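Local coordinates for protein 5-carboxyvanillate decarboxylase (Sphingomonas paucimobilis, PDB 4L6D) that probably removes a carboxyl group from 5-carboxyvanillate at a manganese centre, in an amidohydrolase-type barrel that also binds vanillic acid, at residues A[274-277]-A[278-281]; A[144-147]-A[148-151]. One frame throughout, in Å; residues are numbered along the deposited sequence.

Interaction 1: A[274-277]-A[278-281]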
ATOM      1  N   VAL A 274     -11.165   2.967  -8.796  1.00  4.17           N
ATOM      2  CA  VAL A 274     -10.651   1.623  -9.072  1.00  5.02           C
ATOM      3  C   VAL A 274     -11.692   0.866  -9.884  1.00  5.27           C
ATOM      4  O   VAL A 274     -12.412  -0.006  -9.378  1.00  6.64           O
ATOM      5  CB  VAL A 274     -10.278   0.852  -7.788  1.00  5.16           C
ATOM      6  CG1 VAL A 274      -9.656  -0.512  -8.128  1.00  5.17           C
ATOM      7  CG2 VAL A 274      -9.313   1.692  -6.945  1.00  4.71           C
ATOM      8  N   GLU A 275     -11.783   1.230 -11.157  1.00  4.74           N
ATOM      9  CA  GLU A 275     -12.769   0.650 -12.062  1.00  4.78           C
ATOM     10  C   GLU A 275     -12.200  -0.611 -12.698  1.00  5.28           C
ATOM     11  O   GLU A 275     -12.008  -0.700 -13.907  1.00  7.59           O
ATOM     12  CB  GLU A 275     -13.190   1.714 -13.087  1.00  5.04           C
ATOM     13  CG  GLU A 275     -13.817   2.913 -12.361  1.00  6.05           C
ATOM     14  CD  GLU A 275     -14.036   4.150 -13.231  1.00  6.88           C
ATOM     15  OE1 GLU A 275     -13.978   4.054 -14.476  1.00  7.30           O
ATOM     16  OE2 GLU A 275     -14.281   5.230 -12.631  1.00  6.41           O
ATOM     17  N   SER A 276     -11.933  -1.589 -11.834  1.00  4.41           N
ATOM     18  CA  SER A 276     -11.360  -2.867 -12.233  1.00  4.34           C
ATOM     19  C   SER A 276     -12.282  -4.005 -11.846  1.00  4.84           C
ATOM     20  O   SER A 276     -12.533  -4.226 -10.667  1.00  5.24           O
ATOM     21  CB  SER A 276     -10.020  -3.067 -11.517  1.00  4.44           C
ATOM     22  OG  SER A 276      -9.605  -4.425 -11.609  1.00  5.35           O
ATOM     23  N   HIS A 277     -12.790  -4.737 -12.832  1.00  6.21           N
ATOM     24  CA  HIS A 277     -13.620  -5.896 -12.503  1.00  5.48           C
ATOM     25  C   HIS A 277     -12.854  -6.932 -11.684  1.00  5.87           C
ATOM     26  O   HIS A 277     -13.428  -7.591 -10.817  1.00  6.88           O
ATOM     27  CB  HIS A 277     -14.182  -6.539 -13.765  1.00  4.86           C
ATOM     28  CG  HIS A 277     -15.214  -5.704 -14.453  1.00  4.94           C
ATOM     29  ND1 HIS A 277     -15.475  -5.811 -15.803  1.00  6.70           N
ATOM     30  CD2 HIS A 277     -16.059  -4.757 -13.976  1.00  5.62           C
ATOM     31  CE1 HIS A 277     -16.432  -4.960 -16.128  1.00  7.59           C
ATOM     32  NE2 HIS A 277     -16.795  -4.300 -15.044  1.00  6.63           N
ATOM     33  N   ALA A 278     -11.563  -7.086 -11.956  1.00  4.60           N
ATOM     34  CA  ALA A 278     -10.759  -8.067 -11.229  1.00  5.69           C
ATOM     35  C   ALA A 278     -10.618  -7.689  -9.763  1.00  5.31           C
ATOM     36  O   ALA A 278     -10.713  -8.551  -8.887  1.00  5.11           O
ATOM     37  CB  ALA A 278      -9.372  -8.207 -11.865  1.00  6.65           C
ATOM     38  N   ALA A 279     -10.369  -6.408  -9.494  1.00  5.34           N
ATOM     39  CA  ALA A 279     -10.214  -5.951  -8.120  1.00  5.13           C
ATOM     40  C   ALA A 279     -11.558  -6.001  -7.405  1.00  4.83           C
ATOM     41  O   ALA A 279     -11.624  -6.273  -6.206  1.00  4.91           O
ATOM     42  CB  ALA A 279      -9.642  -4.528  -8.074  1.00  5.59           C
ATOM     43  N   LEU A 280     -12.628  -5.725  -8.147  1.00  4.28           N
ATOM     44  CA  LEU A 280     -13.981  -5.780  -7.577  1.00  5.41           C
ATOM     45  C   LEU A 280     -14.308  -7.213  -7.171  1.00  5.42           C
ATOM     46  O   LEU A 280     -14.792  -7.454  -6.055  1.00  4.34           O
ATOM     47  CB  LEU A 280     -15.023  -5.278  -8.588  1.00  4.06           C
ATOM     48  CG  LEU A 280     -16.493  -5.458  -8.187  1.00  5.85           C
ATOM     49  CD1 LEU A 280     -16.792  -4.685  -6.914  1.00  6.08           C
ATOM     50  CD2 LEU A 280     -17.425  -5.015  -9.310  1.00  7.60           C
ATOM     51  N   ARG A 281     -14.043  -8.159  -8.071  0.54  4.66           N
ATOM     52  CA  ARG A 281     -14.267  -9.574  -7.791  0.54  5.56           C
ATOM     53  C   ARG A 281     -13.467 -10.062  -6.579  0.54  5.78           C
ATOM     54  O   ARG A 281     -13.999 -10.778  -5.727  0.54  6.82           O
ATOM     55  CB  ARG A 281     -13.930 -10.421  -9.024  0.54  7.72           C
ATOM     56  CG  ARG A 281     -15.069 -10.545 -10.021  0.54 10.62           C
ATOM     57  CD  ARG A 281     -14.699 -11.436 -11.213  0.54 17.07           C
ATOM     58  NE  ARG A 281     -14.191 -10.672 -12.353  0.54 22.52           N
ATOM     59  CZ  ARG A 281     -12.912 -10.613 -12.715  0.54 20.77           C
ATOM     60  NH1 ARG A 281     -12.547  -9.884 -13.765  0.54 11.91           N
ATOM     61  NH2 ARG A 281     -11.995 -11.286 -12.033  0.54 19.60           N
TER

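Interaction 2: A[144-147]-A[148-151]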
ATOM      1  N   ASN A 144     -10.916  13.511   6.352  1.00  4.99           N
ATOM      2  CA  ASN A 144      -9.849  13.268   5.377  1.00  6.04           C
ATOM      3  C   ASN A 144      -8.535  12.878   6.022  1.00  9.08           C
ATOM      4  O   ASN A 144      -7.754  13.737   6.419  1.00  6.71           O
ATOM      5  CB  ASN A 144      -9.674  14.493   4.481  1.00  5.47           C
ATOM      6  CG  ASN A 144     -10.989  14.950   3.914  1.00  5.29           C
ATOM      7  OD1 ASN A 144     -11.536  14.305   3.012  1.00  7.30           O
ATOM      8  ND2 ASN A 144     -11.553  16.016   4.479  1.00  6.53           N
ATOM      9  N   SER A 145      -8.303  11.571   6.095  1.00  6.80           N
ATOM     10  CA  SER A 145      -7.200  10.961   6.830  1.00  5.86           C
ATOM     11  C   SER A 145      -6.717  11.804   8.023  1.00  7.39           C
ATOM     12  O   SER A 145      -7.537  12.174   8.855  1.00  8.26           O
ATOM     13  CB  SER A 145      -6.076  10.533   5.892  1.00  6.99           C
ATOM     14  OG  SER A 145      -5.303   9.528   6.515  1.00  7.44           O
ATOM     15  N   HIS A 146      -5.433  12.142   8.086  1.00  6.28           N
ATOM     16  CA  HIS A 146      -4.845  12.708   9.298  1.00  6.15           C
ATOM     17  C   HIS A 146      -5.377  14.084   9.685  1.00  5.46           C
ATOM     18  O   HIS A 146      -5.884  14.825   8.852  1.00  6.28           O
ATOM     19  CB  HIS A 146      -3.314  12.768   9.183  1.00  6.80           C
ATOM     20  CG  HIS A 146      -2.798  13.951   8.421  1.00  5.68           C
ATOM     21  ND1 HIS A 146      -2.557  15.175   9.015  1.00  6.45           N
ATOM     22  CD2 HIS A 146      -2.466  14.097   7.115  1.00  6.52           C
ATOM     23  CE1 HIS A 146      -2.094  16.018   8.109  1.00  7.43           C
ATOM     24  NE2 HIS A 146      -2.035  15.392   6.947  1.00  6.67           N
ATOM     25  N   THR A 147      -5.253  14.409  10.965  1.00  6.27           N
ATOM     26  CA  THR A 147      -5.415  15.785  11.418  1.00  6.00           C
ATOM     27  C   THR A 147      -4.210  16.164  12.258  1.00  6.35           C
ATOM     28  O   THR A 147      -3.811  15.419  13.155  1.00  7.54           O
ATOM     29  CB  THR A 147      -6.705  15.987  12.240  1.00  6.03           C
ATOM     30  OG1 THR A 147      -7.830  15.590  11.452  1.00  6.93           O
ATOM     31  CG2 THR A 147      -6.869  17.465  12.643  1.00  9.03           C
ATOM     32  N   ASN A 148      -3.621  17.315  11.947  1.00  7.20           N
ATOM     33  CA  ASN A 148      -2.444  17.807  12.660  1.00  8.56           C
ATOM     34  C   ASN A 148      -1.286  16.809  12.636  1.00  6.99           C
ATOM     35  O   ASN A 148      -0.476  16.753  13.554  1.00  9.56           O
ATOM     36  CB  ASN A 148      -2.793  18.223  14.096  1.00 10.52           C
ATOM     37  CG  ASN A 148      -3.816  19.342  14.145  1.00 18.67           C
ATOM     38  OD1 ASN A 148      -3.864  20.191  13.255  1.00 20.85           O
ATOM     39  ND2 ASN A 148      -4.631  19.353  15.191  1.00 26.05           N
ATOM     40  N   ASP A 149      -1.238  16.029  11.561  1.00  6.67           N
ATOM     41  CA  ASP A 149      -0.186  15.042  11.330  1.00  7.98           C
ATOM     42  C   ASP A 149      -0.184  13.939  12.374  1.00  8.21           C
ATOM     43  O   ASP A 149       0.844  13.327  12.653  1.00  8.79           O
ATOM     44  CB  ASP A 149       1.162  15.742  11.214  1.00  8.04           C
ATOM     45  CG  ASP A 149       1.148  16.786  10.128  1.00 10.70           C
ATOM     46  OD1 ASP A 149       1.049  16.382   8.951  1.00  8.57           O
ATOM     47  OD2 ASP A 149       1.171  18.002  10.455  1.00 11.72           O
ATOM     48  N   LEU A 150      -1.361  13.692  12.935  1.00  6.45           N
ATOM     49  CA  LEU A 150      -1.584  12.570  13.835  1.00  6.40           C
ATOM     50  C   LEU A 150      -2.607  11.656  13.198  1.00  6.14           C
ATOM     51  O   LEU A 150      -3.490  12.109  12.463  1.00  7.54           O
ATOM     52  CB  LEU A 150      -2.128  13.053  15.173  1.00  9.36           C
ATOM     53  CG  LEU A 150      -1.246  14.007  15.957  1.00 11.29           C
ATOM     54  CD1 LEU A 150      -2.003  14.524  17.160  1.00 15.10           C
ATOM     55  CD2 LEU A 150       0.024  13.304  16.376  1.00 15.77           C
ATOM     56  N   TYR A 151      -2.503  10.364  13.511  1.00  5.89           N
ATOM     57  CA  TYR A 151      -3.428   9.365  13.004  1.00  5.56           C
ATOM     58  C   TYR A 151      -4.449   8.978  14.074  1.00  5.58           C
ATOM     59  O   TYR A 151      -4.307   9.361  15.240  1.00  6.58           O
ATOM     60  CB  TYR A 151      -2.648   8.159  12.473  1.00  6.59           C
ATOM     61  CG  TYR A 151      -1.809   8.552  11.281  1.00  6.75           C
ATOM     62  CD1 TYR A 151      -2.413   8.865  10.069  1.00  7.23           C
ATOM     63  CD2 TYR A 151      -0.425   8.637  11.366  1.00  8.01           C
ATOM     64  CE1 TYR A 151      -1.662   9.257   8.967  1.00  6.44           C
ATOM     65  CE2 TYR A 151       0.342   9.029  10.262  1.00  8.77           C
ATOM     66  CZ  TYR A 151      -0.284   9.328   9.068  1.00  7.78           C
ATOM     67  OH  TYR A 151       0.472   9.715   7.973  1.00  7.33           O
TER

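Interaction 1: A[274-277]-A[278-281]
Ser276 caps the helix that starts at His277: its OG accepts the backbone N-H of Ala279 at 3.0 Å, nearly straight (165°). The hydroxyl lies anti to the backbone N (chi1 165°), a torsion that swings it over the first turn, where the amides lack preceding carbonyls. A serine suits this N-cap because its short side chain brings an acceptor back to the backbone. OG also makes a weak hydrogen bond to a bound 4-hydroxy-3-methoxybenzoate.

The backbone then settles into helical bonding, with Leu280 N on Ser276 O and Arg281 N on His277 O, both at 2.9 Å. In one of two modelled conformers, Arg281 bends at chi3, turning one guanidinium face to His277 O, which lies 3.5 Å above that plane, offset toward the rim, while NH1 comes alongside His277 CB. In this pose its charge is met by Glu285 of the second subunit. His277 NE2 bonds to Phe309 O.

Apolar packing is light: Val274 CG1 meets Ala279 CB at 4.0 Å, the small alanine suiting a buried site against Phe234 of the second subunit. This is a classic serine N-cap, opening a barrel helix at the dimer interface.

Interaction 2: A[144-147]-A[148-151]
His146 and Asp149 make the close side of this turn. ND1 of the imidazole accepts the backbone N-H of Asp149 at 3.0 Å, though the bond is bent, the donor 30° out of the ring plane. With chi1 at 82°, His146 CG lies between its backbone N and carbonyl carbon, which carries the ring over the turn. The Asp149 carboxylate runs beside the ring, the planes 22° apart, with OD1 3.3 Å from CE1; OD1 is also gripped by Lys180 N. His146 CB rests on Leu150 O (3.4 Å) and on CE1 of Tyr151, whose hydroxyl is bonded to Glu201 and Ser179.

Thr147 and Leu150 form an antiparallel hydrogen-bonded pair: Leu150 N to Thr147 O measures 3.0 Å, the return bond from Thr147 N to Leu150 O a longer 3.3 Å. Asparagine and aspartate suit the corners of this type I' turn, since both tolerate its positive phi angles.

The solvent side is looser. Asn148 is exposed, its ND2 no nearer than 3.9 Å to Thr147 CG2, whereas Thr147 OG1 is held inward by Tyr152 OH.

Were His146 replaced by an alanine, Asp149 N would probably lose its side-chain acceptor and a gap would open beside the carboxylate. ND1 can accept only while unprotonated, which suggests a neutral ring with its hydrogen on NE2; the carboxylate may raise the pKa, but full protonation would probably cost this bond.

In the fold
Following the chain from the N terminus, interaction 2 comes first: strand 140-144 of the parallel barrel ends, and residues 144-151 at once fold back in a tight hairpin-like turn within the loop that leads to helix 158-167. That turn is tied to helix 197-211 through Glu201. The chain then completes strands 171-174, 223-225 and 267-270 before interaction 1, where residues 274-281 turn from the loop after strand 267-270 into helix 277-287, beside helix 303-311 and the second subunit. Both contacts are local and lie in series, neither nesting nor crossing. Their centres are 28 Å apart, on opposite sides of the chain's centre.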